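Local structure of 39 kDa initiator binding protein (Trichomonas vaginalis, 1PP7) at residues Phe10-Leu14 with Gln50-Ile55; Leu38-Leu42 with Gly56-Ile60; Thr63-Lys69 with Gly100-Lys106. The protein binds the initiator element of core promoters in Trichomonas vaginalis, probably to help start transcription, the chain here being its N-terminal DNA-binding domain. All coordinates share one frame; numbering follows the deposited sequence.

In the fold
The three contacts build one DNA-binding domain from its rim to its core. Contact 1 lies partly at the surface, where the end of helix 6-11 and the turn after it meet helix 49-55; apolar side chains pack beneath a weak ion pair. Contact 2 is buried: helix 34-45 lies across strand 57-59 with no hydrogen bond between them, only leucines, a tryptophan and a zinc-bound histidine. Contact 3, partly buried, is a strand pairing ruled by backbone hydrogen bonds, one face inside and the Trp102 and lysine side more exposed; Lys69 makes a weak bond to a DNA phosphate. Strand 57-59 follows helix 49-55 and pairs with strand 65-67, so contact 2 links contact 1 to the sheet of contact 3.

Contact 1. Residues Phe10-Leu14 with Gln50-Ile55; sequences FTSRL and QLEEEI
Helix 6-11, together with the type I beta turn from Thr11 to Leu14, packs against helix 49-55 at the periphery of the DNA-binding domain, with Phe10, Arg13 and Leu14 facing Leu51, Glu54 and Ile55. The contact shows how an apolar base can carry a polar edge. At the base, CG1 of Ile55 stands over one face of the Phe10 ring, 4.2 Å from its centroid, a CH-pi contact offset toward the rim; Phe10 CE1 meets Glu54 CB at 4.1 Å. With its CG anti to the carbonyl carbon (chi1 -70°), Phe10 swings its ring in toward the helix although its first bond does not point there. Leu51 divides its two methyls: CD1 rests 4.0 Å from Leu14 CB, while CD2 lies over a face of the Arg13 guanidinium, 3.9 Å from NH2. That guanidinium is approached by Gln50 near its plane, the CD of Gln50 lying 3.5 Å from NH1. Its NH2 also forms a weak, bent salt bridge to Glu54 OE1 (3.3 Å, 127° at the hydrogen), the guanidinium and carboxylate planes standing almost perpendicular, so the pair lacks the flat two-pronged geometry of a strong bridge. The firmer polar hold on Arg13 is at NE, which hydrogen-bonds to the backbone O of Ser9. Beneath, Phe10 and Ile55 also touch Val75 of helix 69-76, tying the contact to a third helix. The chemistry implies that apolar packing round Phe10 and Leu51, with Leu51 against the guanidinium face, probably does more of the joining than the weak charge pair.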
loop_
_atom_site.group_PDB
_atom_site.type_symbol
_atom_site.label_atom_id
_atom_site.label_comp_id
_atom_site.label_asym_id
_atom_site.label_seq_id
_atom_site.Cartn_x
_atom_site.Cartn_y
_atom_site.Cartn_z
ATOM N N PHE C 10 1.963 -4.092 13.712
ATOM C CA PHE C 10 2.306 -3.517 12.399
ATOM C C PHE C 10 2.745 -2.060 12.544
ATOM O O PHE C 10 3.889 -1.695 12.227
ATOM C CB PHE C 10 1.113 -3.484 11.428
ATOM C CG PHE C 10 0.659 -4.813 10.933
ATOM C CD1 PHE C 10 1.476 -5.933 11.006
ATOM C CD2 PHE C 10 -0.621 -4.940 10.390
ATOM C CE1 PHE C 10 1.021 -7.177 10.545
ATOM C CE2 PHE C 10 -1.087 -6.174 9.927
ATOM C CZ PHE C 10 -0.264 -7.294 10.005
ATOM N N THR C 11 1.825 -1.218 13.006
ATOM C CA THR C 11 2.159 0.196 13.111
ATOM C C THR C 11 3.270 0.413 14.120
ATOM O O THR C 11 4.178 1.216 13.864
ATOM C CB THR C 11 0.936 1.098 13.466
ATOM O OG1 THR C 11 0.924 1.365 14.868
ATOM C CG2 THR C 11 -0.365 0.429 13.055
ATOM N N SER C 12 3.227 -0.316 15.239
ATOM C CA SER C 12 4.268 -0.180 16.249
ATOM C C SER C 12 5.650 -0.492 15.666
ATOM O O SER C 12 6.665 -0.077 16.224
ATOM C CB SER C 12 4.018 -1.120 17.423
ATOM O OG SER C 12 4.501 -2.430 17.120
ATOM N N ARG C 13 5.703 -1.211 14.551
ATOM C CA ARG C 13 6.985 -1.548 13.971
ATOM C C ARG C 13 7.417 -0.678 12.818
ATOM O O ARG C 13 8.547 -0.740 12.354
ATOM C CB ARG C 13 7.001 -3.023 13.594
ATOM C CG ARG C 13 7.120 -3.852 14.861
ATOM C CD ARG C 13 7.505 -5.252 14.554
ATOM N NE ARG C 13 6.399 -5.947 13.913
ATOM C CZ ARG C 13 6.554 -6.894 12.993
ATOM N NH1 ARG C 13 7.785 -7.253 12.611
ATOM N NH2 ARG C 13 5.477 -7.465 12.446
ATOM N N LEU C 14 6.529 0.159 12.340
ATOM C CA LEU C 14 6.944 1.012 11.248
ATOM C C LEU C 14 7.206 2.424 11.824
ATOM O O LEU C 14 6.656 2.807 12.860
ATOM C CB LEU C 14 5.909 0.923 10.090
ATOM C CG LEU C 14 4.464 1.332 10.292
ATOM C CD1 LEU C 14 4.475 2.795 10.056
ATOM C CD2 LEU C 14 3.485 0.677 9.352
ATOM N N GLN C 50 11.167 -8.254 7.016
ATOM C CA GLN C 50 10.354 -8.924 8.026
ATOM C C GLN C 50 8.967 -8.322 7.989
ATOM O O GLN C 50 7.992 -9.021 7.794
ATOM C CB GLN C 50 11.019 -8.790 9.428
ATOM C CG GLN C 50 10.117 -9.058 10.663
ATOM C CD GLN C 50 10.855 -8.883 12.035
ATOM O OE1 GLN C 50 11.301 -7.762 12.395
ATOM N NE2 GLN C 50 10.979 -9.991 12.797
ATOM N N LEU C 51 8.870 -7.015 8.129
ATOM C CA LEU C 51 7.564 -6.387 8.111
ATOM C C LEU C 51 6.871 -6.572 6.752
ATOM O O LEU C 51 5.668 -6.794 6.676
ATOM C CB LEU C 51 7.709 -4.904 8.420
ATOM C CG LEU C 51 6.818 -4.415 9.555
ATOM C CD1 LEU C 51 6.746 -2.909 9.485
ATOM C CD2 LEU C 51 5.433 -5.021 9.437
ATOM N N GLU C 52 7.638 -6.455 5.678
ATOM C CA GLU C 52 7.123 -6.619 4.331
ATOM C C GLU C 52 6.449 -7.976 4.218
ATOM O O GLU C 52 5.467 -8.078 3.506
ATOM C CB GLU C 52 8.283 -6.465 3.361
ATOM C CG GLU C 52 8.064 -6.862 1.942
ATOM C CD GLU C 52 9.350 -6.644 1.085
ATOM O OE1 GLU C 52 10.469 -7.158 1.436
ATOM O OE2 GLU C 52 9.225 -5.941 0.047
ATOM N N GLU C 53 6.974 -8.987 4.938
ATOM C CA GLU C 53 6.432 -10.382 5.003
ATOM C C GLU C 53 5.064 -10.337 5.715
ATOM O O GLU C 53 4.018 -10.656 5.143
ATOM C CB GLU C 53 7.294 -11.346 5.897
ATOM C CG GLU C 53 8.596 -12.069 5.376
ATOM C CD GLU C 53 9.390 -12.835 6.522
ATOM O OE1 GLU C 53 10.429 -13.513 6.253
ATOM O OE2 GLU C 53 8.973 -12.754 7.706
ATOM N N GLU C 54 5.123 -9.982 7.000
ATOM C CA GLU C 54 3.953 -9.907 7.855
ATOM C C GLU C 54 2.807 -9.118 7.177
ATOM O O GLU C 54 1.668 -9.592 7.138
ATOM C CB GLU C 54 4.328 -9.273 9.208
ATOM C CG GLU C 54 5.638 -9.798 9.823
ATOM C CD GLU C 54 5.466 -10.979 10.822
ATOM O OE1 GLU C 54 5.062 -10.739 11.998
ATOM O OE2 GLU C 54 5.744 -12.150 10.438
ATOM N N ILE C 55 3.095 -7.930 6.642
ATOM C CA ILE C 55 2.037 -7.167 6.003
ATOM C C ILE C 55 1.686 -7.730 4.615
ATOM O O ILE C 55 0.526 -8.077 4.322
ATOM C CB ILE C 55 2.388 -5.688 5.892
ATOM C CG1 ILE C 55 2.684 -5.129 7.277
ATOM C CG2 ILE C 55 1.215 -4.935 5.282
ATOM C CD1 ILE C 55 3.079 -3.650 7.268
#

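Contact 2. Residues Leu38-Leu42 with Gly56-Ile60. With ZN (zinc ion), chain I.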
loop_
_atom_site.group_PDB
_atom_site.type_symbol
_atom_site.label_atom_id
_atom_site.label_comp_id
_atom_site.label_asym_id
_atom_site.label_seq_id
_atom_site.Cartn_x
_atom_site.Cartn_y
_atom_site.Cartn_z
ATOM N N LEU C 38 0.364 4.518 -0.710
ATOM C CA LEU C 38 0.713 3.149 -1.079
ATOM C C LEU C 38 2.172 3.130 -1.437
ATOM O O LEU C 38 2.903 2.240 -1.004
ATOM C CB LEU C 38 -0.061 2.653 -2.305
ATOM C CG LEU C 38 -0.873 1.369 -2.140
ATOM C CD1 LEU C 38 -1.249 0.798 -3.505
ATOM C CD2 LEU C 38 -0.096 0.371 -1.269
ATOM N N HIS C 39 2.591 4.142 -2.194
ATOM C CA HIS C 39 3.944 4.206 -2.676
ATOM C C HIS C 39 4.956 4.359 -1.572
ATOM O O HIS C 39 6.003 3.675 -1.590
ATOM C CB HIS C 39 4.110 5.304 -3.754
ATOM C CG HIS C 39 5.229 5.037 -4.709
ATOM N ND1 HIS C 39 6.511 5.520 -4.513
ATOM C CD2 HIS C 39 5.297 4.217 -5.791
ATOM C CE1 HIS C 39 7.321 5.008 -5.430
ATOM N NE2 HIS C 39 6.610 4.212 -6.218
ATOM N N MET C 40 4.695 5.236 -0.608
ATOM C CA MET C 40 5.676 5.358 0.486
ATOM C C MET C 40 5.730 4.064 1.273
ATOM O O MET C 40 6.747 3.746 1.800
ATOM C CB MET C 40 5.299 6.440 1.470
ATOM C CG MET C 40 5.311 7.790 0.863
ATOM S SD MET C 40 4.748 9.046 2.061
ATOM C CE MET C 40 3.189 9.744 1.276
ATOM N N LEU C 41 4.614 3.345 1.352
ATOM C CA LEU C 41 4.535 2.130 2.131
ATOM C C LEU C 41 5.393 1.063 1.482
ATOM O O LEU C 41 6.216 0.454 2.101
ATOM C CB LEU C 41 3.091 1.638 2.179
ATOM C CG LEU C 41 2.574 1.296 3.558
ATOM C CD1 LEU C 41 1.685 0.068 3.513
ATOM C CD2 LEU C 41 3.761 1.049 4.469
ATOM N N LEU C 42 5.159 0.896 0.193
ATOM C CA LEU C 42 5.833 -0.020 -0.688
ATOM C C LEU C 42 7.340 0.279 -0.630
ATOM O O LEU C 42 8.177 -0.623 -0.405
ATOM C CB LEU C 42 5.272 0.249 -2.062
ATOM C CG LEU C 42 4.854 -0.797 -3.074
ATOM C CD1 LEU C 42 4.819 -2.190 -2.539
ATOM C CD2 LEU C 42 3.542 -0.347 -3.625
ATOM N N GLY C 56 2.670 -7.851 3.753
ATOM C CA GLY C 56 2.337 -8.406 2.463
ATOM C C GLY C 56 2.022 -7.245 1.540
ATOM O O GLY C 56 0.857 -6.927 1.288
ATOM N N LEU C 57 3.097 -6.611 1.076
ATOM C CA LEU C 57 3.081 -5.486 0.176
ATOM C C LEU C 57 4.513 -5.353 -0.317
ATOM O O LEU C 57 5.352 -4.818 0.394
ATOM C CB LEU C 57 2.654 -4.216 0.907
ATOM C CG LEU C 57 2.429 -3.021 0.002
ATOM C CD1 LEU C 57 1.611 -3.502 -1.164
ATOM C CD2 LEU C 57 1.748 -1.873 0.772
ATOM N N SER C 58 4.779 -5.866 -1.526
ATOM C CA SER C 58 6.113 -5.810 -2.141
ATOM C C SER C 58 6.163 -5.850 -3.677
ATOM O O SER C 58 5.289 -6.397 -4.341
ATOM C CB SER C 58 7.036 -6.921 -1.562
ATOM O OG SER C 58 6.454 -8.196 -1.617
ATOM N N TRP C 59 7.192 -5.233 -4.243
ATOM C CA TRP C 59 7.341 -5.246 -5.698
ATOM C C TRP C 59 7.790 -6.632 -6.167
ATOM O O TRP C 59 8.639 -7.293 -5.540
ATOM C CB TRP C 59 8.398 -4.244 -6.154
ATOM C CG TRP C 59 8.058 -2.802 -5.875
ATOM C CD1 TRP C 59 8.598 -2.005 -4.894
ATOM C CD2 TRP C 59 7.135 -1.970 -6.612
ATOM N NE1 TRP C 59 8.069 -0.743 -4.987
ATOM C CE2 TRP C 59 7.174 -0.695 -6.029
ATOM C CE3 TRP C 59 6.290 -2.188 -7.708
ATOM C CZ2 TRP C 59 6.406 0.351 -6.490
ATOM C CZ3 TRP C 59 5.526 -1.151 -8.174
ATOM C CH2 TRP C 59 5.585 0.107 -7.563
ATOM N N ILE C 60 7.234 -7.083 -7.268
ATOM C CA ILE C 60 7.678 -8.358 -7.816
ATOM C C ILE C 60 8.523 -7.996 -9.091
ATOM O O ILE C 60 9.270 -8.805 -9.616
ATOM C CB ILE C 60 6.455 -9.295 -8.083
ATOM C CG1 ILE C 60 5.524 -8.688 -9.119
ATOM C CG2 ILE C 60 5.663 -9.486 -6.765
ATOM C CD1 ILE C 60 4.213 -9.421 -9.189
HETATM ZN ZN ZN I . 7.183 7.194 -3.525
HETATM O O HOH W 1 8.578 6.699 -1.747
#
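Leu42 sits between Leu57 and Trp59 and touches both. Its CD1 meets Leu57 CG at 3.6 Å, while its CG lies over the indole of Trp59, 4.0 Å from the centroid of the five-membered ring, in a CH-pi contact displaced toward the ring's rim. Leu57, with CG anti to its backbone N (chi1 -172°), extends toward the helix, where its CD2 is met by Leu38 CD2 at 3.5 Å and by Leu41 CD1 at 3.4 Å. These contacts belong to helix 34-45 crossing strand 57-59 at 79°, an almost perpendicular layering of a helix on a sheet. At the flank, His39 brings NE2 to the edge of the Trp59 ring, 3.9 Å from CZ2, with the two ring planes inclined at 64°. The imidazole is held from both nitrogens: ND1 binds a zinc ion at 2.1 Å, which a water also ligates, and NE2 hydrogen-bonds to the backbone O of Thr111. Phe110 adds an edge-to-face ring contact to the same histidine. Farther out, Leu57 is backed by Phe65 and Met67 of the next strand and by Val72 of helix 69-76. Because a carbonyl accepts from NE2 while the metal occupies ND1, the imidazole is consistent with a neutral ring protonated at NE2; its rotation is thereby fixed beside an otherwise hydrophobic interface.

Contact 3. Residues Thr63-Lys69 with Gly100-Lys106; sequences TEFKMKK and GGWTQWK. With nucleotides of chain B.
Phe65 and Trp105, like Met67 and Thr103, are hydrogen-bonded pairs of antiparallel strands 65-67 and 102-106, which set the second strand of the sheet against the returning strand of the wing hairpin in a winged-helix topology. Each pair closes a two-bond ring. Phe65 N donates to Trp105 O (2.9 Å), and Trp105 N returns a short bond to Phe65 O (2.6 Å). Met67 N reaches Thr103 O at 2.8 Å, and Thr103 N reaches Met67 O at 2.8 Å. The residues between turn their backbone groups outward: Lys66 bonds to Ser58 and Gln104 to Leu95, so the pairing extends into strands on both sides.

The face bearing Phe65, Met67, Thr103 and Trp105 is largely apolar. Phe65 chi1 of 61° places its CG between N and the carbonyl carbon, bringing one ring face under Trp105 CB, while Met67 CE lies over the five-membered ring of Trp105 as a CH-pi contact that puts SD obliquely nearby. The hydroxyl OG1 of Thr103 bonds to Gln96 O. At the strand end, Lys106 NZ forms a salt bridge with Glu93. Just past strand 65-67, Lys69 NZ bonds to Asn84 OD1 and, weakly, to phosphate OP2 of DA3 of chain B (3.0 Å), linking the start of helix 69-76 to the DNA backbone.

On the other face, Trp102 is clasped by two lysines. Lys68 CG lies over the centre of its six-membered ring, and the tip of Lys66 approaches from the opposite side. A water accepts from both Lys68 NZ (2.8 Å) and Trp102 NE1 (3.3 Å). Lys66 NZ stands 4.7 Å from the six-membered-ring centroid, only 9° off its normal, a cation-pi contact.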
loop_
_atom_site.group_PDB
_atom_site.type_symbol
_atom_site.label_atom_id
_atom_site.label_comp_id
_atom_site.label_asym_id
_atom_site.label_seq_id
_atom_site.Cartn_x
_atom_site.Cartn_y
_atom_site.Cartn_z
ATOM N N THR C 63 7.604 -2.869 -12.104
ATOM C CA THR C 63 6.235 -2.363 -12.279
ATOM C C THR C 63 4.998 -3.072 -11.704
ATOM O O THR C 63 3.877 -2.623 -11.916
ATOM C CB THR C 63 5.964 -2.162 -13.777
ATOM O OG1 THR C 63 6.079 -3.422 -14.441
ATOM C CG2 THR C 63 6.971 -1.222 -14.385
ATOM N N GLU C 64 5.182 -4.162 -10.991
ATOM C CA GLU C 64 4.050 -4.864 -10.451
ATOM C C GLU C 64 4.340 -5.115 -8.988
ATOM O O GLU C 64 5.497 -5.260 -8.593
ATOM C CB GLU C 64 3.850 -6.201 -11.223
ATOM C CG GLU C 64 3.932 -5.994 -12.752
ATOM C CD GLU C 64 3.445 -7.190 -13.627
ATOM O OE1 GLU C 64 3.439 -7.024 -14.893
ATOM O OE2 GLU C 64 3.074 -8.277 -13.072
ATOM N N PHE C 65 3.299 -5.158 -8.171
ATOM C CA PHE C 65 3.453 -5.439 -6.745
ATOM C C PHE C 65 2.343 -6.395 -6.367
ATOM O O PHE C 65 1.359 -6.560 -7.087
ATOM C CB PHE C 65 3.374 -4.150 -5.863
ATOM C CG PHE C 65 2.056 -3.375 -5.949
ATOM C CD1 PHE C 65 1.855 -2.403 -6.965
ATOM C CD2 PHE C 65 1.085 -3.513 -4.956
ATOM C CE1 PHE C 65 0.729 -1.591 -6.985
ATOM C CE2 PHE C 65 -0.065 -2.701 -4.950
ATOM C CZ PHE C 65 -0.244 -1.733 -5.970
ATOM N N LYS C 66 2.521 -7.054 -5.234
ATOM C CA LYS C 66 1.531 -7.967 -4.759
ATOM C C LYS C 66 1.264 -7.485 -3.381
ATOM O O LYS C 66 2.125 -6.827 -2.789
ATOM C CB LYS C 66 2.060 -9.393 -4.716
ATOM C CG LYS C 66 3.387 -9.588 -3.947
ATOM C CD LYS C 66 3.559 -11.100 -3.709
ATOM C CE LYS C 66 5.038 -11.536 -3.594
ATOM N NZ LYS C 66 5.194 -12.983 -3.067
ATOM N N MET C 67 0.091 -7.827 -2.849
ATOM C CA MET C 67 -0.242 -7.391 -1.515
ATOM C C MET C 67 -1.322 -8.272 -0.953
ATOM O O MET C 67 -1.933 -9.043 -1.683
ATOM C CB MET C 67 -0.734 -5.912 -1.534
ATOM C CG MET C 67 -2.175 -5.685 -2.011
ATOM S SD MET C 67 -2.677 -3.886 -1.851
ATOM C CE MET C 67 -2.882 -3.419 -3.484
ATOM N N LYS C 68 -1.498 -8.182 0.369
ATOM C CA LYS C 68 -2.570 -8.860 1.063
ATOM C C LYS C 68 -3.476 -7.660 1.456
ATOM O O LYS C 68 -3.201 -6.940 2.418
ATOM C CB LYS C 68 -2.013 -9.591 2.282
ATOM C CG LYS C 68 -1.253 -10.860 1.934
ATOM C CD LYS C 68 -1.181 -11.798 3.127
ATOM C CE LYS C 68 -0.436 -13.095 2.753
ATOM N NZ LYS C 68 -0.557 -14.259 3.714
ATOM N N LYS C 69 -4.542 -7.414 0.705
ATOM C CA LYS C 69 -5.377 -6.246 1.018
ATOM C C LYS C 69 -5.860 -6.212 2.460
ATOM O O LYS C 69 -5.884 -5.164 3.094
ATOM C CB LYS C 69 -6.558 -6.152 0.057
ATOM C CG LYS C 69 -6.067 -5.998 -1.337
ATOM C CD LYS C 69 -7.150 -5.654 -2.278
ATOM C CE LYS C 69 -7.929 -6.900 -2.673
ATOM N NZ LYS C 69 -9.228 -6.479 -3.268
ATOM N N GLY C 100 -4.785 -17.195 -1.335
ATOM C CA GLY C 100 -4.213 -17.189 -0.008
ATOM C C GLY C 100 -4.019 -15.761 0.405
ATOM O O GLY C 100 -2.980 -15.387 0.963
ATOM N N GLY C 101 -5.012 -14.938 0.089
ATOM C CA GLY C 101 -4.959 -13.526 0.442
ATOM C C GLY C 101 -4.027 -12.620 -0.358
ATOM O O GLY C 101 -3.883 -11.428 -0.075
ATOM N N TRP C 102 -3.353 -13.171 -1.342
ATOM C CA TRP C 102 -2.449 -12.349 -2.112
ATOM C C TRP C 102 -3.111 -11.935 -3.410
ATOM O O TRP C 102 -3.811 -12.735 -4.067
ATOM C CB TRP C 102 -1.177 -13.100 -2.434
ATOM C CG TRP C 102 -0.302 -13.243 -1.284
ATOM C CD1 TRP C 102 -0.211 -14.315 -0.447
ATOM C CD2 TRP C 102 0.688 -12.306 -0.866
ATOM N NE1 TRP C 102 0.799 -14.108 0.467
ATOM C CE2 TRP C 102 1.371 -12.890 0.241
ATOM C CE3 TRP C 102 1.075 -11.030 -1.322
ATOM C CZ2 TRP C 102 2.423 -12.240 0.907
ATOM C CZ3 TRP C 102 2.100 -10.388 -0.674
ATOM C CH2 TRP C 102 2.775 -10.994 0.441
ATOM N N THR C 103 -2.858 -10.696 -3.787
ATOM C CA THR C 103 -3.414 -10.159 -4.985
ATOM C C THR C 103 -2.235 -9.419 -5.657
ATOM O O THR C 103 -1.266 -9.073 -4.971
ATOM C CB THR C 103 -4.709 -9.381 -4.521
ATOM O OG1 THR C 103 -5.772 -9.644 -5.441
ATOM C CG2 THR C 103 -4.501 -7.967 -4.251
ATOM N N GLN C 104 -2.242 -9.286 -6.993
ATOM C CA GLN C 104 -1.138 -8.616 -7.704
ATOM C C GLN C 104 -1.637 -7.455 -8.471
ATOM O O GLN C 104 -2.775 -7.488 -8.953
ATOM C CB GLN C 104 -0.470 -9.564 -8.660
ATOM C CG GLN C 104 0.904 -9.965 -8.216
ATOM C CD GLN C 104 1.405 -11.129 -8.979
ATOM O OE1 GLN C 104 1.447 -11.092 -10.221
ATOM N NE2 GLN C 104 1.789 -12.201 -8.251
ATOM N N TRP C 105 -0.768 -6.445 -8.632
ATOM C CA TRP C 105 -1.150 -5.187 -9.269
ATOM C C TRP C 105 -0.147 -4.409 -10.074
ATOM O O TRP C 105 1.036 -4.589 -9.910
ATOM C CB TRP C 105 -1.633 -4.186 -8.208
ATOM C CG TRP C 105 -2.702 -4.701 -7.363
ATOM C CD1 TRP C 105 -2.577 -5.628 -6.381
ATOM C CD2 TRP C 105 -4.097 -4.399 -7.461
ATOM N NE1 TRP C 105 -3.783 -5.932 -5.875
ATOM C CE2 TRP C 105 -4.749 -5.194 -6.508
ATOM C CE3 TRP C 105 -4.849 -3.540 -8.256
ATOM C CZ2 TRP C 105 -6.143 -5.162 -6.319
ATOM C CZ3 TRP C 105 -6.224 -3.505 -8.083
ATOM C CH2 TRP C 105 -6.858 -4.318 -7.119
ATOM N N LYS C 106 -0.675 -3.463 -10.874
ATOM C CA LYS C 106 0.099 -2.523 -11.681
ATOM C C LYS C 106 -0.780 -1.293 -11.931
ATOM O O LYS C 106 -1.991 -1.343 -11.792
ATOM C CB LYS C 106 0.573 -3.139 -13.006
ATOM C CG LYS C 106 -0.154 -2.678 -14.273
ATOM C CD LYS C 106 -0.404 -3.845 -15.200
ATOM C CE LYS C 106 -0.394 -3.460 -16.701
ATOM N NZ LYS C 106 -1.467 -2.551 -17.151
ATOM P P DA B 3 -10.312 -10.024 -4.264
ATOM O OP1 DA B 3 -9.416 -10.317 -5.428
ATOM O OP2 DA B 3 -9.773 -9.410 -3.028
ATOM O "O5'" DA B 3 -11.480 -9.080 -4.766
ATOM C "C5'" DA B 3 -11.963 -9.197 -6.097
ATOM C "C4'" DA B 3 -13.128 -8.259 -6.288
ATOM O "O4'" DA B 3 -14.237 -8.607 -5.419
ATOM C "C3'" DA B 3 -12.860 -6.769 -6.034
ATOM O "O3'" DA B 3 -13.629 -6.142 -7.030
ATOM C "C2'" DA B 3 -13.553 -6.525 -4.710
ATOM C "C1'" DA B 3 -14.763 -7.407 -4.901
ATOM N N9 DA B 3 -15.585 -7.696 -3.721
ATOM C C8 DA B 3 -15.207 -7.900 -2.407
ATOM N N7 DA B 3 -16.226 -8.092 -1.585
ATOM C C5 DA B 3 -17.336 -8.011 -2.409
ATOM C C6 DA B 3 -18.727 -8.102 -2.144
ATOM N N6 DA B 3 -19.240 -8.319 -0.923
ATOM N N1 DA B 3 -19.580 -7.952 -3.194
ATOM C C2 DA B 3 -19.060 -7.735 -4.424
ATOM N N3 DA B 3 -17.770 -7.636 -4.797
ATOM C C4 DA B 3 -16.955 -7.781 -3.731
HETATM O O HOH W 2 0.641 -16.558 2.617
#